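Local structure of ancylostoma secreted protein 1 (Necator americanus, 3NT8) at residues S91-A94 and A100-T103; Q80-A85 and S174-G179; G125-A130 and S150-S155; P113-K118 and C162-C167; S35-F40 and L72-A77. The protein is probably associated with the transition to parasitism by infective hookworm larvae, as a secreted CRISP-family protein with two CAP domains. All coordinates share one frame; numbering follows the deposited sequence.

Contact 1: residues S91-A94 and A100-T103; sequences SGFA and AQNT
Gln101 reaches out from strand 100-107, an outermost strand of the sheet in the first CAP domain, and takes hold of the loop residues Phe93 and Ala94. Its CG stands opposite the backbone N (chi1 179°) and the chain stays extended beyond it, which carries the amide far enough to meet the loop backbone. Along the way CB lies 4.0 Å from Phe93 CD1, and CG keeps about the same separation from that ring carbon. Next, Gln101 CD sits in the plane of the Phe93 ring at its edge, 3.9 Å from CD1, while the amide and ring planes are turned 55° apart. At the tip OE1 accepts a hydrogen bond from Ala94 N at 2.7 Å. The N-H points almost straight at the oxygen (165°), with the donor slightly tilted from the carbonyl plane. Ala94 CB closes in too, 3.3 Å from Gln101 OE1. Further round the same side of the ring, Phe93 CE1 lies 3.4 Å from Gln101 O and also touches Thr103 CG2. The segment 91-94 is thus held to the strand by one direct bond plus grazing aromatic contact at the domain surface. The amide nitrogen bonds Ser174 OG of strand 170-177 and adds a water link: Gln101 NE2 donates to a water 3.0 Å away, which gives a weak, 3.3 Å bond to Gly92 O.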
# COMPACT_ATOMS: atom_id res chain seq x y z
N SER A 91 -6.20 26.22 -7.41
CA SER A 91 -5.07 25.95 -6.47
C SER A 91 -5.28 24.66 -5.65
O SER A 91 -6.39 24.32 -5.29
CB SER A 91 -4.91 27.12 -5.50
OG SER A 91 -4.43 28.27 -6.19
N GLY A 92 -4.19 23.95 -5.37
CA GLY A 92 -4.27 22.76 -4.54
C GLY A 92 -4.69 21.52 -5.28
O GLY A 92 -4.56 21.44 -6.51
N PHE A 93 -5.19 20.55 -4.52
CA PHE A 93 -5.58 19.23 -5.03
C PHE A 93 -7.09 19.06 -5.28
O PHE A 93 -7.94 19.67 -4.59
CB PHE A 93 -5.06 18.12 -4.11
CG PHE A 93 -3.56 18.02 -4.08
CD1 PHE A 93 -2.83 17.65 -5.23
CD2 PHE A 93 -2.85 18.28 -2.91
CE1 PHE A 93 -1.43 17.55 -5.18
CE2 PHE A 93 -1.45 18.18 -2.86
CZ PHE A 93 -0.74 17.82 -3.99
N ALA A 94 -7.41 18.24 -6.27
CA ALA A 94 -8.78 18.08 -6.73
C ALA A 94 -9.64 17.34 -5.72
O ALA A 94 -10.84 17.57 -5.67
CB ALA A 94 -8.79 17.36 -8.06
N ALA A 100 -4.03 9.22 -6.30
CA ALA A 100 -3.07 10.24 -5.92
C ALA A 100 -2.96 11.27 -7.08
O ALA A 100 -3.25 10.97 -8.21
CB ALA A 100 -1.74 9.59 -5.62
N GLN A 101 -2.54 12.49 -6.78
CA GLN A 101 -2.51 13.53 -7.76
C GLN A 101 -1.20 14.31 -7.79
O GLN A 101 -0.66 14.66 -6.77
CB GLN A 101 -3.69 14.51 -7.53
CG GLN A 101 -3.73 15.67 -8.51
CD GLN A 101 -4.96 16.54 -8.32
OE1 GLN A 101 -5.66 16.45 -7.30
NE2 GLN A 101 -5.19 17.40 -9.26
N ASN A 102 -0.74 14.59 -9.00
CA ASN A 102 0.37 15.44 -9.29
C ASN A 102 -0.14 16.67 -10.04
O ASN A 102 -0.98 16.56 -10.93
CB ASN A 102 1.35 14.69 -10.19
CG ASN A 102 2.46 13.98 -9.41
OD1 ASN A 102 2.57 14.11 -8.22
ND2 ASN A 102 3.26 13.20 -10.13
N THR A 103 0.38 17.85 -9.68
CA THR A 103 -0.15 19.10 -10.20
C THR A 103 0.95 20.17 -10.40
O THR A 103 1.99 20.22 -9.66
CB THR A 103 -1.31 19.67 -9.28
OG1 THR A 103 -1.92 20.77 -9.95
CG2 THR A 103 -0.78 20.16 -7.94
O HOH W 1 -6.58 20.00 -8.69

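Contact 2: residues Q80-A85 and S174-G179; sequences QQLQDA and SCIYNG
Ser174 OG, which has Leu82 CD1 packed against it at 3.7 Å, is held by two polar partners from the neighbouring strand: it bonds to Asn102 O and receives the amide N-H of Gln101. The hydroxyl beside the leucine methyl is therefore satisfied within the sheet and asks nothing of the helix. Helix 76-85 passes over strand 170-177 with the axes of the short segments 9.0 Å apart at closest approach and their N-to-C directions 139° apart, so closer to antiparallel, as expected of a helix covering one face of the CAP-domain sheet. Leu82 carries the contact from the helix side. With CG opposite the backbone N (chi1 170°), CD1 rests against the Ser174 hydroxyl, while CD2 comes to 3.4 Å from Ser174 O and 3.9 Å from Cys175 CA. Further along, the same CD2 meets Ile176 CG1 at 4.0 Å, and Ile176 CD1 lies 4.0 Å from Leu82 CB. Cys175, between the two strand residues, turns its side chain away to its disulfide with Cys162. No hydrogen bond joins helix and strand here, so the fit rests on van der Waals contact between buried groups, with the Ser174 hydroxyl paired to strand 100-107.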
# COMPACT_ATOMS: atom_id res chain seq x y z
N GLN A 80 -11.15 11.88 -17.43
CA GLN A 80 -12.33 12.76 -17.58
C GLN A 80 -12.62 13.43 -16.27
O GLN A 80 -12.98 14.60 -16.22
CB GLN A 80 -13.57 11.95 -18.04
CG GLN A 80 -14.87 12.83 -18.18
CD GLN A 80 -14.80 13.81 -19.35
OE1 GLN A 80 -14.60 13.41 -20.50
NE2 GLN A 80 -14.95 15.11 -19.05
N GLN A 81 -12.53 12.66 -15.19
CA GLN A 81 -12.79 13.22 -13.89
C GLN A 81 -11.80 14.34 -13.53
O GLN A 81 -12.21 15.36 -13.03
CB GLN A 81 -12.81 12.11 -12.81
CG GLN A 81 -13.40 12.60 -11.53
CD GLN A 81 -13.77 11.49 -10.55
OE1 GLN A 81 -13.53 10.29 -10.81
NE2 GLN A 81 -14.36 11.89 -9.42
N LEU A 82 -10.53 14.12 -13.81
CA LEU A 82 -9.53 15.11 -13.54
C LEU A 82 -9.74 16.36 -14.42
O LEU A 82 -9.56 17.51 -13.96
CB LEU A 82 -8.14 14.51 -13.75
CG LEU A 82 -6.96 15.47 -13.72
CD1 LEU A 82 -6.90 16.04 -12.35
CD2 LEU A 82 -5.68 14.75 -14.02
N GLN A 83 -10.13 16.13 -15.67
CA GLN A 83 -10.38 17.24 -16.58
C GLN A 83 -11.50 18.15 -16.05
O GLN A 83 -11.39 19.38 -16.13
CB GLN A 83 -10.67 16.74 -17.99
CG GLN A 83 -10.96 17.87 -18.97
CD GLN A 83 -9.68 18.42 -19.56
OE1 GLN A 83 -9.09 17.76 -20.36
NE2 GLN A 83 -9.26 19.61 -19.15
N ASP A 84 -12.56 17.54 -15.52
CA ASP A 84 -13.71 18.26 -14.96
C ASP A 84 -13.33 19.09 -13.73
O ASP A 84 -13.98 20.07 -13.41
CB ASP A 84 -14.85 17.29 -14.61
CG ASP A 84 -15.46 16.67 -15.82
OD1 ASP A 84 -15.48 17.33 -16.88
OD2 ASP A 84 -15.95 15.53 -15.72
N ALA A 85 -12.23 18.72 -13.07
CA ALA A 85 -11.88 19.34 -11.80
C ALA A 85 -10.98 20.53 -11.95
O ALA A 85 -10.86 21.34 -11.03
CB ALA A 85 -11.31 18.33 -10.85
N SER A 174 -1.84 18.30 -14.90
CA SER A 174 -2.11 17.45 -13.73
C SER A 174 -2.26 15.98 -14.18
O SER A 174 -2.65 15.72 -15.26
CB SER A 174 -3.34 17.90 -12.91
OG SER A 174 -3.47 17.14 -11.67
N CYS A 175 -1.90 15.04 -13.31
CA CYS A 175 -2.03 13.60 -13.58
C CYS A 175 -2.47 13.03 -12.26
O CYS A 175 -2.05 13.50 -11.21
CB CYS A 175 -0.69 12.93 -13.99
SG CYS A 175 -0.00 13.33 -15.58
N ILE A 176 -3.35 12.02 -12.35
CA ILE A 176 -3.80 11.25 -11.20
C ILE A 176 -3.45 9.78 -11.41
O ILE A 176 -3.30 9.34 -12.56
CB ILE A 176 -5.35 11.36 -10.93
CG1 ILE A 176 -6.15 11.24 -12.20
CG2 ILE A 176 -5.72 12.63 -10.23
CD1 ILE A 176 -7.56 10.97 -11.91
N TYR A 177 -3.31 9.04 -10.32
CA TYR A 177 -2.71 7.69 -10.35
C TYR A 177 -3.47 6.82 -9.40
O TYR A 177 -3.79 7.27 -8.32
CB TYR A 177 -1.24 7.73 -9.87
CG TYR A 177 -0.38 8.71 -10.60
CD1 TYR A 177 0.52 8.27 -11.60
CD2 TYR A 177 -0.38 10.04 -10.27
CE1 TYR A 177 1.34 9.17 -12.23
CE2 TYR A 177 0.45 10.93 -10.91
CZ TYR A 177 1.32 10.48 -11.88
OH TYR A 177 2.10 11.35 -12.56
N ASN A 178 -3.75 5.58 -9.78
CA ASN A 178 -4.49 4.68 -8.93
C ASN A 178 -3.62 4.00 -7.83
O ASN A 178 -4.01 2.94 -7.30
CB ASN A 178 -5.20 3.60 -9.76
CG ASN A 178 -4.22 2.59 -10.41
OD1 ASN A 178 -3.03 2.88 -10.60
ND2 ASN A 178 -4.73 1.40 -10.77
N GLY A 179 -2.46 4.58 -7.52
CA GLY A 179 -1.65 4.08 -6.42
C GLY A 179 -1.07 5.28 -5.69
O GLY A 179 -0.86 6.36 -6.29

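Contact 3: residues G125-A130 and S150-S155; sequences GWWSGA and SNMVYS
Trp127, near the end of helix 119-127, and Met152, in the last turn of helix 147-153, mark the closest backbone approach, their CA atoms 7.2 Å apart. Met152 touches two successive tryptophans. Its chain is extended at chi2 and then bends at chi3 (58°), which lays the sulfur beside Trp126 and brings the terminal methyl back to Trp127. SD is 3.5 Å from Trp126 CB and lies at the indole edge, 5.5 Å from the centroid of the five-membered ring. The same sulfur is also at the edge of Trp127, 5.3 Å from the centroid of its six-membered ring and 88° off the normal, so both are edge-on Met-aromatic contacts and neither is a stack over a face. Met152 CB sits in the Trp127 plane, 3.6 Å from CE3, with CE close to that carbon as well at 3.7 Å. Beyond it the Val153 and Trp127 side chains cross at about a right angle, Val153 CG2 3.7 Å from Trp127 CH2. The indole N-H groups look elsewhere: Trp127 NE1 bonds to Glu56, and Trp126 NE1 makes a weak bond to Thr103 O. With these polar ends served by other parts of the CAP domain, the joint between the two helices depends on dispersion and sulfur-aromatic contact, and its geometry sets the sulfur at the rims of both indoles, against the Trp126 methylene and the edge of Trp127, and not over a pi face.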
# COMPACT_ATOMS: atom_id res chain seq x y z
N GLY A 125 9.98 18.01 -14.62
CA GLY A 125 10.00 18.73 -13.33
C GLY A 125 9.50 17.87 -12.15
O GLY A 125 10.11 17.87 -11.06
N TRP A 126 8.42 17.13 -12.36
CA TRP A 126 7.94 16.11 -11.38
C TRP A 126 8.98 15.05 -11.13
O TRP A 126 9.27 14.71 -9.98
CB TRP A 126 6.63 15.46 -11.85
CG TRP A 126 5.47 16.36 -11.84
CD1 TRP A 126 5.34 17.54 -11.11
CD2 TRP A 126 4.22 16.19 -12.52
NE1 TRP A 126 4.11 18.09 -11.35
CE2 TRP A 126 3.42 17.31 -12.23
CE3 TRP A 126 3.70 15.21 -13.35
CZ2 TRP A 126 2.11 17.47 -12.72
CZ3 TRP A 126 2.41 15.39 -13.87
CH2 TRP A 126 1.64 16.52 -13.55
N TRP A 127 9.54 14.54 -12.22
CA TRP A 127 10.48 13.46 -12.20
C TRP A 127 11.85 13.83 -11.52
O TRP A 127 12.51 12.93 -10.95
CB TRP A 127 10.66 12.91 -13.66
CG TRP A 127 11.45 11.55 -13.67
CD1 TRP A 127 12.79 11.38 -13.88
CD2 TRP A 127 10.93 10.24 -13.34
NE1 TRP A 127 13.13 10.05 -13.77
CE2 TRP A 127 12.01 9.33 -13.42
CE3 TRP A 127 9.65 9.75 -13.02
CZ2 TRP A 127 11.85 7.98 -13.21
CZ3 TRP A 127 9.49 8.40 -12.81
CH2 TRP A 127 10.59 7.53 -12.88
N SER A 128 12.22 15.12 -11.48
CA SER A 128 13.55 15.56 -11.14
C SER A 128 13.77 15.46 -9.63
O SER A 128 14.84 15.74 -9.14
CB SER A 128 13.89 16.98 -11.70
OG SER A 128 13.04 18.01 -11.18
N GLY A 129 12.69 15.10 -8.91
CA GLY A 129 12.71 14.85 -7.48
C GLY A 129 13.89 13.98 -7.06
O GLY A 129 14.63 14.33 -6.15
N ALA A 130 14.09 12.88 -7.78
CA ALA A 130 15.01 11.85 -7.38
C ALA A 130 16.44 12.22 -7.68
O ALA A 130 17.33 11.89 -6.90
CB ALA A 130 14.66 10.61 -8.08
N SER A 150 7.43 10.08 -6.51
CA SER A 150 6.82 8.88 -5.92
C SER A 150 5.56 8.39 -6.62
O SER A 150 5.45 7.18 -6.86
CB SER A 150 6.60 9.05 -4.41
OG SER A 150 5.47 9.84 -4.07
N ASN A 151 4.66 9.31 -7.00
CA ASN A 151 3.49 8.98 -7.82
C ASN A 151 3.84 8.50 -9.20
O ASN A 151 3.20 7.60 -9.70
CB ASN A 151 2.45 10.14 -7.93
CG ASN A 151 1.96 10.61 -6.57
OD1 ASN A 151 1.68 9.79 -5.73
ND2 ASN A 151 1.94 11.94 -6.34
N MET A 152 4.88 9.05 -9.79
CA MET A 152 5.27 8.65 -11.16
C MET A 152 5.87 7.25 -11.19
O MET A 152 5.64 6.51 -12.15
CB MET A 152 6.24 9.66 -11.77
CG MET A 152 5.68 11.04 -11.91
SD MET A 152 6.66 12.18 -12.97
CE MET A 152 6.68 11.28 -14.55
N VAL A 153 6.62 6.89 -10.15
CA VAL A 153 7.50 5.73 -10.15
C VAL A 153 6.89 4.55 -9.42
O VAL A 153 7.39 3.40 -9.57
CB VAL A 153 8.94 6.09 -9.59
CG1 VAL A 153 8.98 6.00 -8.11
CG2 VAL A 153 10.00 5.17 -10.10
N TYR A 154 5.82 4.78 -8.64
CA TYR A 154 5.34 3.76 -7.73
C TYR A 154 5.00 2.45 -8.39
O TYR A 154 4.09 2.38 -9.20
CB TYR A 154 4.15 4.29 -6.89
CG TYR A 154 3.77 3.37 -5.74
CD1 TYR A 154 4.69 3.11 -4.72
CD2 TYR A 154 2.52 2.77 -5.69
CE1 TYR A 154 4.35 2.24 -3.64
CE2 TYR A 154 2.18 1.95 -4.65
CZ TYR A 154 3.10 1.67 -3.64
OH TYR A 154 2.69 0.84 -2.62
N SER A 155 5.66 1.40 -8.00
CA SER A 155 5.65 0.14 -8.76
C SER A 155 4.29 -0.53 -8.88
O SER A 155 4.03 -1.11 -9.92
CB SER A 155 6.70 -0.79 -8.22
OG SER A 155 6.42 -1.24 -6.92

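Contact 4: residues P113-K118 and C162-C167; sequences PDPSVK and CAYKVC
Tyr164 holds its ring between its own backbone N and carbonyl carbon (chi1 57°), and this turn presents one face of the phenol to Pro115. The proline belongs to a short 3-10 turn, 115-118, documented by the bond from Lys118 N to Pro115 O at 3.1 Å. Its CB stands over the aromatic face 4.0 Å from the ring centroid and 26° off the normal, displaced toward the rim: a CH-pi contact. CG comes nearer still to a ring atom, 3.4 Å from Tyr164 CE1, and the two side chains cross at about a right angle. Val166, two residues along the strand and on the same side of it, completes the seat. Its CG2, placed opposite the carbonyl carbon by a chi1 of 180°, lies 4.0 Å from Pro115 CB. The turn is also braced from within, where Ser116 OG donates to Asp114 OD1 at 2.8 Å, meeting the carboxylate from above its plane. Across the contact itself no hydrogen bond forms; the tyrosine hydroxyl instead bonds to Asp36 of helix 34-52. The contact thus sets the loop that leads into helix 119-127 against the C-terminal part of strand 159-167. Leu171 of the adjacent strand 170-177 touches both Pro115 and Val166, and Ser116 packs on Asp36, so the turn lies where the sheet of the CAP domain meets helix 34-52.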
# COMPACT_ATOMS: atom_id res chain seq x y z
N PRO A 113 -1.11 29.40 -26.59
CA PRO A 113 -1.73 28.98 -27.83
C PRO A 113 -1.36 27.51 -28.18
O PRO A 113 -2.06 26.89 -28.97
CB PRO A 113 -1.16 29.97 -28.86
CG PRO A 113 0.23 30.32 -28.26
CD PRO A 113 -0.04 30.39 -26.80
N ASP A 114 -0.29 26.96 -27.59
CA ASP A 114 0.05 25.56 -27.79
C ASP A 114 0.42 24.87 -26.46
O ASP A 114 1.62 24.63 -26.17
CB ASP A 114 1.16 25.41 -28.80
CG ASP A 114 1.28 24.02 -29.32
OD1 ASP A 114 0.42 23.19 -28.96
OD2 ASP A 114 2.21 23.75 -30.10
N PRO A 115 -0.58 24.57 -25.64
CA PRO A 115 -0.31 24.00 -24.31
C PRO A 115 0.41 22.63 -24.31
O PRO A 115 0.99 22.25 -23.30
CB PRO A 115 -1.71 23.88 -23.68
CG PRO A 115 -2.62 23.84 -24.82
CD PRO A 115 -2.03 24.67 -25.91
N SER A 116 0.37 21.87 -25.40
CA SER A 116 1.04 20.59 -25.45
C SER A 116 2.57 20.71 -25.20
O SER A 116 3.23 19.76 -24.74
CB SER A 116 0.68 19.90 -26.76
OG SER A 116 1.06 20.71 -27.88
N VAL A 117 3.14 21.90 -25.42
CA VAL A 117 4.62 22.02 -25.26
C VAL A 117 5.06 22.10 -23.81
O VAL A 117 6.26 22.01 -23.50
CB VAL A 117 5.24 23.16 -26.11
CG1 VAL A 117 4.90 22.89 -27.61
CG2 VAL A 117 4.75 24.54 -25.63
N LYS A 118 4.06 22.23 -22.94
CA LYS A 118 4.32 22.23 -21.52
C LYS A 118 4.19 20.85 -20.90
O LYS A 118 4.37 20.70 -19.67
CB LYS A 118 3.40 23.23 -20.83
CG LYS A 118 3.82 24.66 -21.01
CD LYS A 118 5.04 25.03 -20.14
CE LYS A 118 5.59 26.35 -20.52
NZ LYS A 118 6.75 26.69 -19.66
N CYS A 162 -4.30 11.84 -17.20
CA CYS A 162 -3.78 13.21 -17.19
C CYS A 162 -4.63 14.14 -18.09
O CYS A 162 -5.27 13.66 -19.04
CB CYS A 162 -2.29 13.28 -17.60
SG CYS A 162 -1.09 12.14 -16.91
N ALA A 163 -4.56 15.46 -17.80
CA ALA A 163 -5.24 16.50 -18.52
C ALA A 163 -4.59 17.87 -18.24
O ALA A 163 -3.98 18.02 -17.19
CB ALA A 163 -6.77 16.49 -18.12
N TYR A 164 -4.62 18.82 -19.19
CA TYR A 164 -4.28 20.23 -18.92
C TYR A 164 -5.52 21.12 -19.21
O TYR A 164 -6.46 20.65 -19.82
CB TYR A 164 -3.04 20.71 -19.68
CG TYR A 164 -3.16 20.54 -21.18
CD1 TYR A 164 -4.03 21.35 -21.95
CD2 TYR A 164 -2.48 19.54 -21.81
CE1 TYR A 164 -4.18 21.16 -23.32
CE2 TYR A 164 -2.61 19.33 -23.18
CZ TYR A 164 -3.48 20.14 -23.92
OH TYR A 164 -3.63 19.93 -25.26
N LYS A 165 -5.55 22.34 -18.67
CA LYS A 165 -6.57 23.33 -18.99
C LYS A 165 -5.93 24.70 -19.05
O LYS A 165 -5.22 25.05 -18.12
CB LYS A 165 -7.65 23.34 -17.92
CG LYS A 165 -8.83 24.22 -18.22
CD LYS A 165 -9.65 23.77 -19.40
CE LYS A 165 -10.86 24.75 -19.52
NZ LYS A 165 -11.92 24.37 -20.52
N VAL A 166 -6.18 25.45 -20.13
CA VAL A 166 -5.78 26.86 -20.23
C VAL A 166 -6.82 27.79 -19.52
O VAL A 166 -8.03 27.66 -19.70
CB VAL A 166 -5.54 27.29 -21.72
CG1 VAL A 166 -5.15 28.74 -21.82
CG2 VAL A 166 -4.46 26.44 -22.35
N CYS A 167 -6.33 28.73 -18.70
CA CYS A 167 -7.23 29.71 -18.11
C CYS A 167 -6.71 31.10 -18.39
O CYS A 167 -6.15 31.74 -17.52
CB CYS A 167 -7.39 29.50 -16.61
SG CYS A 167 -8.01 27.91 -16.16

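Contact 5: residues S35-F40 and L72-A77; sequences SDRQAF and LSWDCA
Arg37 lays the aliphatic part of its side chain over one face of the Trp74 indole. CB is 3.9 Å from the centroid of the six-membered ring and only 9° off its normal, a CH-pi contact, and CG is 3.5 Å from Trp74 CZ2. From CG to NE the chain stays extended, carrying the charged group past the ring. The guanidinium plane stands 77° to the indole plane, with Trp74 NE1 in the guanidinium plane at its edge, 3.9 Å from Arg37 NE, so the charge is not stacked on the pi face. Glu79 ties the two together, one carboxylate oxygen forming a salt bridge with Arg37 NH2 and the other accepting from Trp74 NE1; Asp34 is a second ionic partner of the arginine. Phe40 CB, one helical turn later, meets the ring's edge 3.6 Å from Trp74 CZ3. The indole is gripped over a face and along an edge by helix 34-52, which the contact joins to strand 73-74, an outermost strand of the first CAP domain's sheet. It also packs on Leu160 and Cys162 of the neighbouring strand 159-167, and the Cys27-Cys76 disulfide ties the first residue of helix 76-85 to the N-terminal segment.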
# COMPACT_ATOMS: atom_id res chain seq x y z
N SER A 35 -2.45 12.62 -29.06
CA SER A 35 -1.04 12.86 -29.11
C SER A 35 -0.54 13.29 -27.74
O SER A 35 0.59 12.98 -27.34
CB SER A 35 -0.74 13.94 -30.17
OG SER A 35 0.62 14.15 -30.16
N ASP A 36 -1.40 14.02 -27.02
CA ASP A 36 -1.13 14.40 -25.64
C ASP A 36 -1.18 13.20 -24.73
O ASP A 36 -0.35 13.06 -23.88
CB ASP A 36 -2.17 15.41 -25.16
CG ASP A 36 -2.09 16.74 -25.91
OD1 ASP A 36 -1.01 17.10 -26.42
OD2 ASP A 36 -3.11 17.43 -25.93
N ARG A 37 -2.17 12.34 -24.91
CA ARG A 37 -2.32 11.20 -24.05
C ARG A 37 -1.12 10.29 -24.25
O ARG A 37 -0.74 9.57 -23.33
CB ARG A 37 -3.58 10.43 -24.36
CG ARG A 37 -4.82 11.18 -24.14
CD ARG A 37 -6.02 10.47 -24.76
NE ARG A 37 -7.27 11.06 -24.28
CZ ARG A 37 -7.93 11.98 -24.95
NH1 ARG A 37 -7.50 12.34 -26.16
NH2 ARG A 37 -9.03 12.49 -24.43
N GLN A 38 -0.59 10.24 -25.46
CA GLN A 38 0.48 9.34 -25.79
C GLN A 38 1.73 9.97 -25.19
O GLN A 38 2.54 9.27 -24.71
CB GLN A 38 0.55 9.18 -27.31
CG GLN A 38 1.53 8.10 -27.79
CD GLN A 38 0.97 6.71 -27.57
OE1 GLN A 38 -0.09 6.39 -28.14
NE2 GLN A 38 1.61 5.90 -26.71
N ALA A 39 1.85 11.30 -25.14
CA ALA A 39 3.03 11.89 -24.54
C ALA A 39 3.07 11.77 -22.98
O ALA A 39 4.12 11.59 -22.43
CB ALA A 39 3.23 13.31 -25.00
N PHE A 40 1.94 11.92 -22.31
CA PHE A 40 1.83 11.58 -20.91
C PHE A 40 2.17 10.12 -20.64
O PHE A 40 2.96 9.80 -19.75
CB PHE A 40 0.42 11.86 -20.39
CG PHE A 40 0.13 13.32 -20.20
CD1 PHE A 40 0.88 14.08 -19.32
CD2 PHE A 40 -0.92 13.92 -20.89
CE1 PHE A 40 0.57 15.43 -19.15
CE2 PHE A 40 -1.25 15.23 -20.72
CZ PHE A 40 -0.51 15.99 -19.86
N LEU A 72 2.06 1.44 -16.89
CA LEU A 72 0.76 2.13 -16.79
C LEU A 72 -0.06 1.97 -18.05
O LEU A 72 0.48 1.98 -19.16
CB LEU A 72 1.00 3.65 -16.48
CG LEU A 72 1.87 3.96 -15.23
CD1 LEU A 72 2.04 5.48 -14.87
CD2 LEU A 72 1.25 3.25 -14.04
N SER A 73 -1.37 1.82 -17.88
CA SER A 73 -2.33 1.94 -18.97
C SER A 73 -3.12 3.19 -18.78
O SER A 73 -3.39 3.62 -17.63
CB SER A 73 -3.29 0.77 -18.93
OG SER A 73 -2.52 -0.40 -19.04
N TRP A 74 -3.50 3.82 -19.88
CA TRP A 74 -4.41 4.99 -19.78
C TRP A 74 -5.84 4.70 -19.29
O TRP A 74 -6.44 3.69 -19.64
CB TRP A 74 -4.45 5.70 -21.15
CG TRP A 74 -5.02 7.07 -21.10
CD1 TRP A 74 -6.33 7.43 -21.33
CD2 TRP A 74 -4.30 8.27 -20.82
NE1 TRP A 74 -6.46 8.78 -21.20
CE2 TRP A 74 -5.23 9.33 -20.92
CE3 TRP A 74 -2.95 8.56 -20.52
CZ2 TRP A 74 -4.88 10.65 -20.69
CZ3 TRP A 74 -2.58 9.89 -20.28
CH2 TRP A 74 -3.55 10.92 -20.39
N ASP A 75 -6.43 5.60 -18.50
CA ASP A 75 -7.79 5.34 -18.09
C ASP A 75 -8.71 6.52 -18.43
O ASP A 75 -8.47 7.63 -17.96
CB ASP A 75 -7.84 4.95 -16.60
CG ASP A 75 -9.23 4.57 -16.14
OD1 ASP A 75 -9.51 3.37 -16.01
OD2 ASP A 75 -10.06 5.47 -15.89
N CYS A 76 -9.74 6.31 -19.26
CA CYS A 76 -10.51 7.46 -19.77
C CYS A 76 -11.32 8.16 -18.67
O CYS A 76 -11.46 9.39 -18.69
CB CYS A 76 -11.39 7.12 -20.95
SG CYS A 76 -10.46 6.54 -22.40
N ALA A 77 -11.82 7.35 -17.74
CA ALA A 77 -12.66 7.76 -16.67
C ALA A 77 -11.82 8.57 -15.72
O ALA A 77 -12.29 9.59 -15.18
CB ALA A 77 -13.24 6.53 -15.97

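All five contacts lie in the first CAP domain: contacts 1, 2, 4 and 5 reach its four-stranded sheet, ordered 73-74, 159-167, 170-177, 100-107, and contact 3 joins two helices packed beside it. Along the chain contact 5 closes first; contact 2 then spans 1, 3 and 4, and contact 4 spans 3. Contacts 1 and 2, centres about 9 Å apart, lie on neighbouring strands 100-107 and 170-177, whereas the centres of contacts 3 and 4 are about 20 Å apart. The Cys162-Cys175 disulfide joins contacts 2 and 4. Helix 76-85 lies on the face of Ser174 and Ile176, helices 34-52 and 119-127 on that of Cys175: the alpha-beta-alpha sandwich of CAP proteins, whose strand order the second domain repeats.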